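Local coordinates for conserved hypothetical protein (Streptococcus pneumoniae, PDB 2GK4) that is of unknown function but probably takes part in coenzyme A biosynthesis by joining phosphopantothenate to cysteine, at residues V8-T13 with K52-P57; R21-H26 with Y97-M102; I34-L39 with V46-T51. One frame throughout, in Å; residues are numbered along the deposited sequence.

Contact 1 (V8-T13 with K52-P57)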
loop_
_atom_site.group_PDB
_atom_site.type_symbol
_atom_site.label_atom_id
_atom_site.label_comp_id
_atom_site.label_asym_id
_atom_site.label_seq_id
_atom_site.Cartn_x
_atom_site.Cartn_y
_atom_site.Cartn_z
ATOM N N VAL A 8 4.023 -17.088 -14.221
ATOM C CA VAL A 8 3.362 -17.103 -12.934
ATOM C C VAL A 8 3.111 -15.680 -12.515
ATOM O O VAL A 8 3.965 -14.788 -12.745
ATOM C CB VAL A 8 4.211 -17.867 -11.836
ATOM C CG1 VAL A 8 3.497 -17.831 -10.486
ATOM C CG2 VAL A 8 4.557 -19.329 -12.262
ATOM N N THR A 9 1.943 -15.417 -11.916
ATOM C CA THR A 9 1.744 -14.119 -11.285
ATOM C C THR A 9 1.520 -14.298 -9.792
ATOM O O THR A 9 0.938 -15.312 -9.335
ATOM C CB THR A 9 0.543 -13.296 -11.868
ATOM O OG1 THR A 9 -0.700 -13.896 -11.458
ATOM C CG2 THR A 9 0.586 -13.222 -13.436
ATOM N N SER A 10 2.007 -13.338 -9.018
ATOM C CA SER A 10 1.709 -13.339 -7.591
ATOM C C SER A 10 1.678 -11.935 -7.000
ATOM O O SER A 10 2.154 -10.967 -7.603
ATOM C CB SER A 10 2.768 -14.172 -6.837
ATOM O OG SER A 10 3.963 -13.407 -6.704
ATOM N N GLY A 11 1.136 -11.827 -5.792
ATOM C CA GLY A 11 1.147 -10.550 -5.102
ATOM C C GLY A 11 -0.189 -9.854 -5.291
ATOM O O GLY A 11 -1.229 -10.499 -5.317
ATOM N N GLY A 12 -0.167 -8.530 -5.367
ATOM C CA GLY A 12 -1.424 -7.775 -5.515
ATOM C C GLY A 12 -1.130 -6.406 -6.094
ATOM O O GLY A 12 -0.120 -5.760 -5.744
ATOM N N THR A 13 -2.035 -5.933 -6.940
ATOM C CA THR A 13 -1.871 -4.654 -7.620
ATOM C C THR A 13 -2.168 -3.485 -6.672
ATOM O O THR A 13 -2.919 -3.627 -5.688
ATOM C CB THR A 13 -2.812 -4.528 -8.852
ATOM O OG1 THR A 13 -4.182 -4.805 -8.482
ATOM C CG2 THR A 13 -2.360 -5.475 -9.993
ATOM N N LYS A 52 5.674 -5.154 -5.468
ATOM C CA LYS A 52 6.636 -4.675 -4.489
ATOM C C LYS A 52 6.556 -5.376 -3.130
ATOM O O LYS A 52 7.585 -5.779 -2.588
ATOM C CB LYS A 52 6.517 -3.151 -4.334
ATOM C CG LYS A 52 7.770 -2.518 -3.762
ATOM C CD LYS A 52 8.980 -2.708 -4.694
ATOM C CE LYS A 52 10.028 -1.625 -4.457
ATOM N NZ LYS A 52 10.885 -1.364 -5.662
ATOM N N ARG A 53 5.346 -5.529 -2.604
ATOM C CA ARG A 53 5.113 -6.117 -1.284
ATOM C C ARG A 53 5.077 -7.651 -1.259
ATOM O O ARG A 53 4.943 -8.267 -0.185
ATOM C CB ARG A 53 3.808 -5.547 -0.707
ATOM C CG ARG A 53 3.751 -4.009 -0.720
ATOM C CD ARG A 53 2.318 -3.498 -0.768
ATOM N NE ARG A 53 1.659 -3.551 0.535
ATOM C CZ ARG A 53 1.009 -4.608 1.023
ATOM N NH1 ARG A 53 0.448 -4.533 2.229
ATOM N NH2 ARG A 53 0.913 -5.730 0.322
ATOM N N ALA A 54 5.177 -8.288 -2.428
ATOM C CA ALA A 54 5.117 -9.739 -2.485
ATOM C C ALA A 54 6.387 -10.401 -1.957
ATOM O O ALA A 54 7.479 -9.882 -2.144
ATOM C CB ALA A 54 4.851 -10.218 -3.900
ATOM N N LEU A 55 6.211 -11.557 -1.332
ATOM C CA LEU A 55 7.315 -12.430 -0.932
ATOM C C LEU A 55 7.972 -12.947 -2.190
ATOM O O LEU A 55 7.306 -13.434 -3.068
ATOM C CB LEU A 55 6.785 -13.610 -0.097
ATOM C CG LEU A 55 6.176 -13.183 1.246
ATOM C CD1 LEU A 55 5.469 -14.379 1.941
ATOM C CD2 LEU A 55 7.242 -12.557 2.139
ATOM N N LYS A 56 9.284 -12.830 -2.284
ATOM C CA LYS A 56 9.953 -13.269 -3.510
ATOM C C LYS A 56 10.694 -14.586 -3.306
ATOM O O LYS A 56 11.347 -14.782 -2.282
ATOM C CB LYS A 56 10.970 -12.215 -4.006
ATOM C CG LYS A 56 10.487 -10.758 -4.058
ATOM C CD LYS A 56 9.521 -10.511 -5.222
ATOM C CE LYS A 56 9.217 -9.018 -5.370
ATOM N NZ LYS A 56 8.611 -8.372 -4.172
ATOM N N PRO A 57 10.651 -15.465 -4.320
ATOM C CA PRO A 57 11.559 -16.596 -4.277
ATOM C C PRO A 57 13.014 -16.116 -4.355
ATOM O O PRO A 57 13.295 -14.999 -4.836
ATOM C CB PRO A 57 11.215 -17.403 -5.542
ATOM C CG PRO A 57 10.090 -16.729 -6.205
ATOM C CD PRO A 57 9.812 -15.443 -5.539
HETATM O O HOH W 1 5.171 -14.295 -4.491
HETATM O O HOH W 2 2.158 -5.583 -3.593
#
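The methyl group of Ala54 lies over the backbone of Gly11, its CB 3.9 Å from Gly11 CA. This is also where the two main chains draw nearest, the CA atoms of Gly11 and Ala54 being 4.8 Å apart. Gly11 has a positive phi of 98°, a backbone shape suited to glycine, and the lack of a side chain lets Ala54 settle directly on the chain. Beside it, the same methyl brushes Ser10, with Ala54 CB 4.3 Å from Ser10 OG. That hydroxyl, set between its own backbone N and carbonyl carbon (chi1 77°), is hydrogen-bonded to Thr50 OG1 and also donates to a water. The water lies 2.7 Å from Ser10 OG and donates a hydrogen bond to Leu55 O, so a polar bridge flanks the apolar touch. A second water donates to Gly12 O and receives only a weak bond from Arg53 N. Residues 10-12 form the glycine-bearing turn that leaves strand 5-9, the first strand of a Rossmann-like sheet; in such folds this turn commonly borders a nucleotide site. Strand 45-50 lies next to strand 5-9, and residues 52-57 belong to the loop that follows it. Lys56 folds back within this loop. Its NZ is 2.8 Å from Ala54 O, arriving tilted from the carbonyl plane, and it also hydrogen-bonds Thr51 O and, weakly, Lys52 O.

Contact 2 (R21-H26 with Y97-M102)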
loop_
_atom_site.group_PDB
_atom_site.type_symbol
_atom_site.label_atom_id
_atom_site.label_comp_id
_atom_site.label_asym_id
_atom_site.label_seq_id
_atom_site.Cartn_x
_atom_site.Cartn_y
_atom_site.Cartn_z
ATOM N N ARG A 21 -0.548 7.996 -1.540
ATOM C CA ARG A 21 -1.507 6.944 -1.160
ATOM C C ARG A 21 -1.914 6.107 -2.368
ATOM O O ARG A 21 -2.012 6.635 -3.470
ATOM C CB ARG A 21 -2.752 7.572 -0.518
ATOM C CG ARG A 21 -2.456 8.323 0.766
ATOM C CD ARG A 21 -3.747 8.873 1.380
ATOM N NE ARG A 21 -4.469 9.766 0.471
ATOM C CZ ARG A 21 -5.700 10.233 0.684
ATOM N NH1 ARG A 21 -6.371 9.912 1.788
ATOM N NH2 ARG A 21 -6.256 11.045 -0.208
ATOM N N SER A 22 -2.158 4.815 -2.131
ATOM C CA SER A 22 -2.723 3.903 -3.137
ATOM C C SER A 22 -3.798 3.067 -2.505
ATOM O O SER A 22 -3.818 2.942 -1.265
ATOM C CB SER A 22 -1.612 2.968 -3.610
ATOM O OG SER A 22 -0.673 3.719 -4.386
ATOM N N ILE A 23 -4.703 2.522 -3.320
ATOM C CA ILE A 23 -5.565 1.456 -2.811
ATOM C C ILE A 23 -4.976 0.172 -3.373
ATOM O O ILE A 23 -4.793 0.014 -4.598
ATOM C CB ILE A 23 -7.040 1.635 -3.212
ATOM C CG1 ILE A 23 -7.872 0.441 -2.728
ATOM C CG2 ILE A 23 -7.207 1.904 -4.737
ATOM C CD1 ILE A 23 -9.388 0.746 -2.776
ATOM N N THR A 24 -4.681 -0.745 -2.466
ATOM C CA THR A 24 -3.763 -1.843 -2.787
ATOM C C THR A 24 -4.455 -3.152 -2.415
ATOM O O THR A 24 -5.061 -3.242 -1.326
ATOM C CB THR A 24 -2.481 -1.694 -1.943
ATOM O OG1 THR A 24 -1.776 -0.501 -2.325
ATOM C CG2 THR A 24 -1.564 -2.897 -2.111
ATOM N N ASN A 25 -4.370 -4.160 -3.296
ATOM C CA ASN A 25 -4.765 -5.511 -2.934
ATOM C C ASN A 25 -3.533 -6.049 -2.233
ATOM O O ASN A 25 -2.489 -6.222 -2.876
ATOM C CB ASN A 25 -5.089 -6.338 -4.195
ATOM C CG ASN A 25 -6.500 -6.107 -4.692
ATOM O OD1 ASN A 25 -7.086 -5.034 -4.481
ATOM N ND2 ASN A 25 -7.064 -7.107 -5.365
ATOM N N HIS A 26 -3.637 -6.255 -0.921
ATOM C CA HIS A 26 -2.480 -6.456 -0.040
ATOM C C HIS A 26 -1.872 -7.876 0.080
ATOM O O HIS A 26 -0.976 -8.102 0.913
ATOM C CB HIS A 26 -2.785 -5.891 1.369
ATOM C CG HIS A 26 -4.114 -6.326 1.934
ATOM N ND1 HIS A 26 -4.494 -7.650 2.046
ATOM C CD2 HIS A 26 -5.158 -5.599 2.400
ATOM C CE1 HIS A 26 -5.712 -7.719 2.563
ATOM N NE2 HIS A 26 -6.135 -6.483 2.793
ATOM N N TYR A 97 -11.166 -2.432 -9.091
ATOM C CA TYR A 97 -11.461 -1.006 -9.261
ATOM C C TYR A 97 -10.219 -0.152 -9.193
ATOM O O TYR A 97 -9.272 -0.445 -8.441
ATOM C CB TYR A 97 -12.458 -0.542 -8.172
ATOM C CG TYR A 97 -13.800 -1.237 -8.321
ATOM C CD1 TYR A 97 -14.063 -2.430 -7.647
ATOM C CD2 TYR A 97 -14.774 -0.729 -9.171
ATOM C CE1 TYR A 97 -15.287 -3.111 -7.819
ATOM C CE2 TYR A 97 -15.995 -1.396 -9.355
ATOM C CZ TYR A 97 -16.243 -2.584 -8.678
ATOM O OH TYR A 97 -17.471 -3.232 -8.840
ATOM N N THR A 98 -10.275 0.970 -9.906
ATOM C CA THR A 98 -9.201 1.935 -9.899
ATOM C C THR A 98 -9.728 3.368 -9.691
ATOM O O THR A 98 -10.795 3.721 -10.209
ATOM C CB THR A 98 -8.377 1.787 -11.195
ATOM O OG1 THR A 98 -7.156 2.517 -11.066
ATOM C CG2 THR A 98 -9.192 2.196 -12.462
ATOM N N PRO A 99 -8.995 4.192 -8.911
ATOM C CA PRO A 99 -9.408 5.553 -8.605
ATOM C C PRO A 99 -9.675 6.393 -9.848
ATOM O O PRO A 99 -8.940 6.294 -10.847
ATOM C CB PRO A 99 -8.188 6.124 -7.864
ATOM C CG PRO A 99 -7.609 4.952 -7.180
ATOM C CD PRO A 99 -7.725 3.851 -8.219
ATOM N N VAL A 100 -10.732 7.213 -9.789
ATOM C CA VAL A 100 -11.003 8.163 -10.849
ATOM C C VAL A 100 -10.942 9.596 -10.307
ATOM O O VAL A 100 -10.225 10.456 -10.846
ATOM C CB VAL A 100 -12.380 7.898 -11.523
ATOM C CG1 VAL A 100 -12.723 9.021 -12.533
ATOM C CG2 VAL A 100 -12.369 6.547 -12.225
ATOM N N TYR A 101 -11.645 9.833 -9.206
ATOM C CA TYR A 101 -11.833 11.191 -8.707
ATOM C C TYR A 101 -11.996 11.178 -7.204
ATOM O O TYR A 101 -12.774 10.395 -6.666
ATOM C CB TYR A 101 -13.073 11.794 -9.356
ATOM C CG TYR A 101 -13.315 13.252 -9.054
ATOM C CD1 TYR A 101 -14.406 13.643 -8.288
ATOM C CD2 TYR A 101 -12.477 14.245 -9.567
ATOM C CE1 TYR A 101 -14.660 15.005 -8.028
ATOM C CE2 TYR A 101 -12.731 15.609 -9.317
ATOM C CZ TYR A 101 -13.820 15.973 -8.537
ATOM O OH TYR A 101 -14.101 17.315 -8.283
HETATM N N MSE A 102 -11.253 12.053 -6.536
HETATM C CA MSE A 102 -11.246 12.136 -5.082
HETATM C C MSE A 102 -11.655 13.549 -4.693
HETATM O O MSE A 102 -11.084 14.520 -5.187
HETATM C CB MSE A 102 -9.830 11.852 -4.570
HETATM C CG MSE A 102 -9.542 12.268 -3.133
HETATM SE SE MSE A 102 -9.793 10.800 -1.923
HETATM C CE MSE A 102 -11.393 10.973 -1.611
#
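Ile23 and Pro99 supply the apolar half of this contact. The Ile23 side chain meets the proline ring at a slant through its CG2 branch, which lies 3.9 Å from Pro99 CG and 4.0 Å from Pro99 CD. With CG1 anti to the backbone N (chi1 176°), CG2 is placed between the N and the carbonyl carbon, and it is this methyl that meets the ring. Glu15, in strand 14-16, packs against both residues. The strands themselves stay well apart, Ile23 CA and Thr98 CA being 8.0 Å from each other. They belong to two small antiparallel pairs outside the main sheet, 14-16 with 21-25 and 97-104 with 133-140; the latter carries a classic beta bulge where Val100 and Tyr101 both face Phe137. Strand 21-25 continues as an antiparallel ladder into the second subunit, so the contact sits beside the dimer interface.

The other meeting is of charge with a polarisable atom. Arg21 NH2 lies 3.9 Å from the SE of Met102, a selenomethionine, and the two side chains cross at about a right angle. Arg21 NE forms a salt bridge with Asp18, while NH1 is hydrogen-bonded to Ser95 of the second subunit, which fixes how the guanidinium lies.

Contact 3 (I34-L39 with V46-T51)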
loop_
_atom_site.group_PDB
_atom_site.type_symbol
_atom_site.label_atom_id
_atom_site.label_comp_id
_atom_site.label_asym_id
_atom_site.label_seq_id
_atom_site.Cartn_x
_atom_site.Cartn_y
_atom_site.Cartn_z
ATOM N N ILE A 34 5.732 -20.270 -3.278
ATOM C CA ILE A 34 5.951 -21.721 -3.098
ATOM C C ILE A 34 5.760 -22.454 -4.422
ATOM O O ILE A 34 6.536 -23.359 -4.764
ATOM C CB ILE A 34 5.021 -22.317 -2.011
ATOM C CG1 ILE A 34 5.336 -21.697 -0.629
ATOM C CG2 ILE A 34 5.197 -23.851 -1.921
ATOM C CD1 ILE A 34 4.325 -22.107 0.458
ATOM N N ILE A 35 4.759 -22.044 -5.194
ATOM C CA ILE A 35 4.543 -22.654 -6.505
ATOM C C ILE A 35 5.767 -22.454 -7.389
ATOM O O ILE A 35 6.254 -23.398 -8.022
ATOM C CB ILE A 35 3.264 -22.092 -7.149
ATOM C CG1 ILE A 35 2.057 -22.643 -6.344
ATOM C CG2 ILE A 35 3.185 -22.489 -8.642
ATOM C CD1 ILE A 35 0.725 -21.869 -6.659
ATOM N N THR A 36 6.274 -21.227 -7.395
ATOM C CA THR A 36 7.434 -20.887 -8.215
ATOM C C THR A 36 8.646 -21.711 -7.786
ATOM O O THR A 36 9.316 -22.291 -8.648
ATOM C CB THR A 36 7.725 -19.369 -8.180
ATOM O OG1 THR A 36 6.580 -18.653 -8.690
ATOM C CG2 THR A 36 8.967 -19.017 -9.044
ATOM N N GLU A 37 8.943 -21.740 -6.481
ATOM C CA GLU A 37 10.047 -22.588 -5.954
ATOM C C GLU A 37 9.906 -24.043 -6.378
ATOM O O GLU A 37 10.872 -24.681 -6.783
ATOM C CB GLU A 37 10.070 -22.535 -4.433
ATOM C CG GLU A 37 10.454 -21.176 -3.912
ATOM C CD GLU A 37 10.238 -21.036 -2.410
ATOM O OE1 GLU A 37 9.506 -21.852 -1.773
ATOM O OE2 GLU A 37 10.786 -20.069 -1.866
ATOM N N THR A 38 8.681 -24.556 -6.288
ATOM C CA THR A 38 8.406 -25.942 -6.655
ATOM C C THR A 38 8.731 -26.190 -8.112
ATOM O O THR A 38 9.401 -27.195 -8.443
ATOM C CB THR A 38 6.964 -26.346 -6.311
ATOM O OG1 THR A 38 6.783 -26.179 -4.900
ATOM C CG2 THR A 38 6.697 -27.810 -6.668
ATOM N N LEU A 39 8.305 -25.270 -8.983
ATOM C CA LEU A 39 8.567 -25.435 -10.424
ATOM C C LEU A 39 10.059 -25.325 -10.741
ATOM O O LEU A 39 10.617 -26.134 -11.508
ATOM C CB LEU A 39 7.752 -24.412 -11.231
ATOM C CG LEU A 39 6.243 -24.619 -11.057
ATOM C CD1 LEU A 39 5.514 -23.383 -11.540
ATOM C CD2 LEU A 39 5.770 -25.876 -11.787
ATOM N N VAL A 46 10.803 -20.344 -15.371
ATOM C CA VAL A 46 9.637 -19.602 -14.857
ATOM C C VAL A 46 9.862 -18.112 -15.026
ATOM O O VAL A 46 10.934 -17.605 -14.711
ATOM C CB VAL A 46 9.388 -19.866 -13.346
ATOM C CG1 VAL A 46 8.173 -19.023 -12.834
ATOM C CG2 VAL A 46 9.176 -21.361 -13.078
ATOM N N CYS A 47 8.836 -17.405 -15.487
ATOM C CA CYS A 47 8.853 -15.960 -15.462
ATOM C C CYS A 47 7.796 -15.534 -14.449
ATOM O O CYS A 47 6.608 -15.914 -14.575
ATOM C CB CYS A 47 8.544 -15.398 -16.850
ATOM S SG CYS A 47 8.230 -13.590 -16.800
ATOM N N LEU A 48 8.229 -14.835 -13.405
ATOM C CA LEU A 48 7.306 -14.423 -12.344
ATOM C C LEU A 48 6.977 -12.948 -12.461
ATOM O O LEU A 48 7.878 -12.103 -12.370
ATOM C CB LEU A 48 7.941 -14.669 -10.960
ATOM C CG LEU A 48 7.118 -14.188 -9.756
ATOM C CD1 LEU A 48 5.786 -14.953 -9.629
ATOM C CD2 LEU A 48 7.926 -14.276 -8.439
ATOM N N ILE A 49 5.699 -12.647 -12.671
ATOM C CA ILE A 49 5.205 -11.286 -12.610
ATOM C C ILE A 49 4.710 -11.081 -11.188
ATOM O O ILE A 49 3.851 -11.837 -10.692
ATOM C CB ILE A 49 4.055 -11.071 -13.614
ATOM C CG1 ILE A 49 4.517 -11.451 -15.027
ATOM C CG2 ILE A 49 3.503 -9.625 -13.533
ATOM C CD1 ILE A 49 5.786 -10.735 -15.493
ATOM N N THR A 50 5.273 -10.087 -10.520
ATOM C CA THR A 50 4.967 -9.892 -9.118
ATOM C C THR A 50 5.006 -8.395 -8.737
ATOM O O THR A 50 5.056 -7.518 -9.610
ATOM C CB THR A 50 5.885 -10.841 -8.274
ATOM O OG1 THR A 50 5.473 -10.867 -6.901
ATOM C CG2 THR A 50 7.385 -10.417 -8.425
ATOM N N THR A 51 4.942 -8.109 -7.444
ATOM C CA THR A 51 4.664 -6.746 -6.976
ATOM C C THR A 51 5.606 -6.438 -5.821
ATOM O O THR A 51 6.327 -7.339 -5.324
ATOM C CB THR A 51 3.147 -6.552 -6.619
ATOM O OG1 THR A 51 2.771 -7.403 -5.508
ATOM C CG2 THR A 51 2.286 -6.901 -7.794
#
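Thr36 of helix 30-41 sets its two branches against two different residues of strand 45-50. Its chi1 of -60° turns CG2 anti to the backbone N, and this methyl comes 3.9 Å from CG1 of Val46. The same rotation holds OG1 beside the backbone N, where it is hydrogen-bonded to Gly32 O one helical turn earlier. The Leu48 side chain crosses that of Thr36 at about a right angle, its CD1 3.9 Å from Thr36 OG1. Val46 is forked in the same manner: with chi1 at 178°, CG1 faces Thr36 while CG2 reaches toward the next turn, 3.8 Å from Leu39 CB. Leu39 thus offers the root of its side chain to the strand. The helix and strand segments run antiparallel, with 167° between their directions and 9.7 Å between their axes, as expected where a helix leads into the next strand on an alpha/beta sheet. Val8 of the adjoining strand 5-9 also packs against Thr36, Val46 and Leu48. The chemistry implies that the helix is seated on the strand by shape and dispersion, while the buried Thr36 hydroxyl is satisfied by its own helix and the residue can turn its methyl to the sheet.

Contacts 1 and 3 are buried and share the neighbouring strands 5-9 and 45-50, with the Val8 O to Ile49 N hydrogen bond (2.8 Å) joining them; their centres are 9 Å apart. Contact 3 joins helix to sheet through the methyl groups and carbon chains of threonine, valine and leucine, whereas contact 1, at the strand ends, is small and supplemented by water. Contact 2 is only partly buried, near the dimer interface, where a charged side chain takes part; its centre is 26 Å from that of contact 3, across the chain's centre. Contact 1 connects the two regions: Thr13 O is hydrogen-bonded to Asn25 N, and Arg53 NH2 to His26 O.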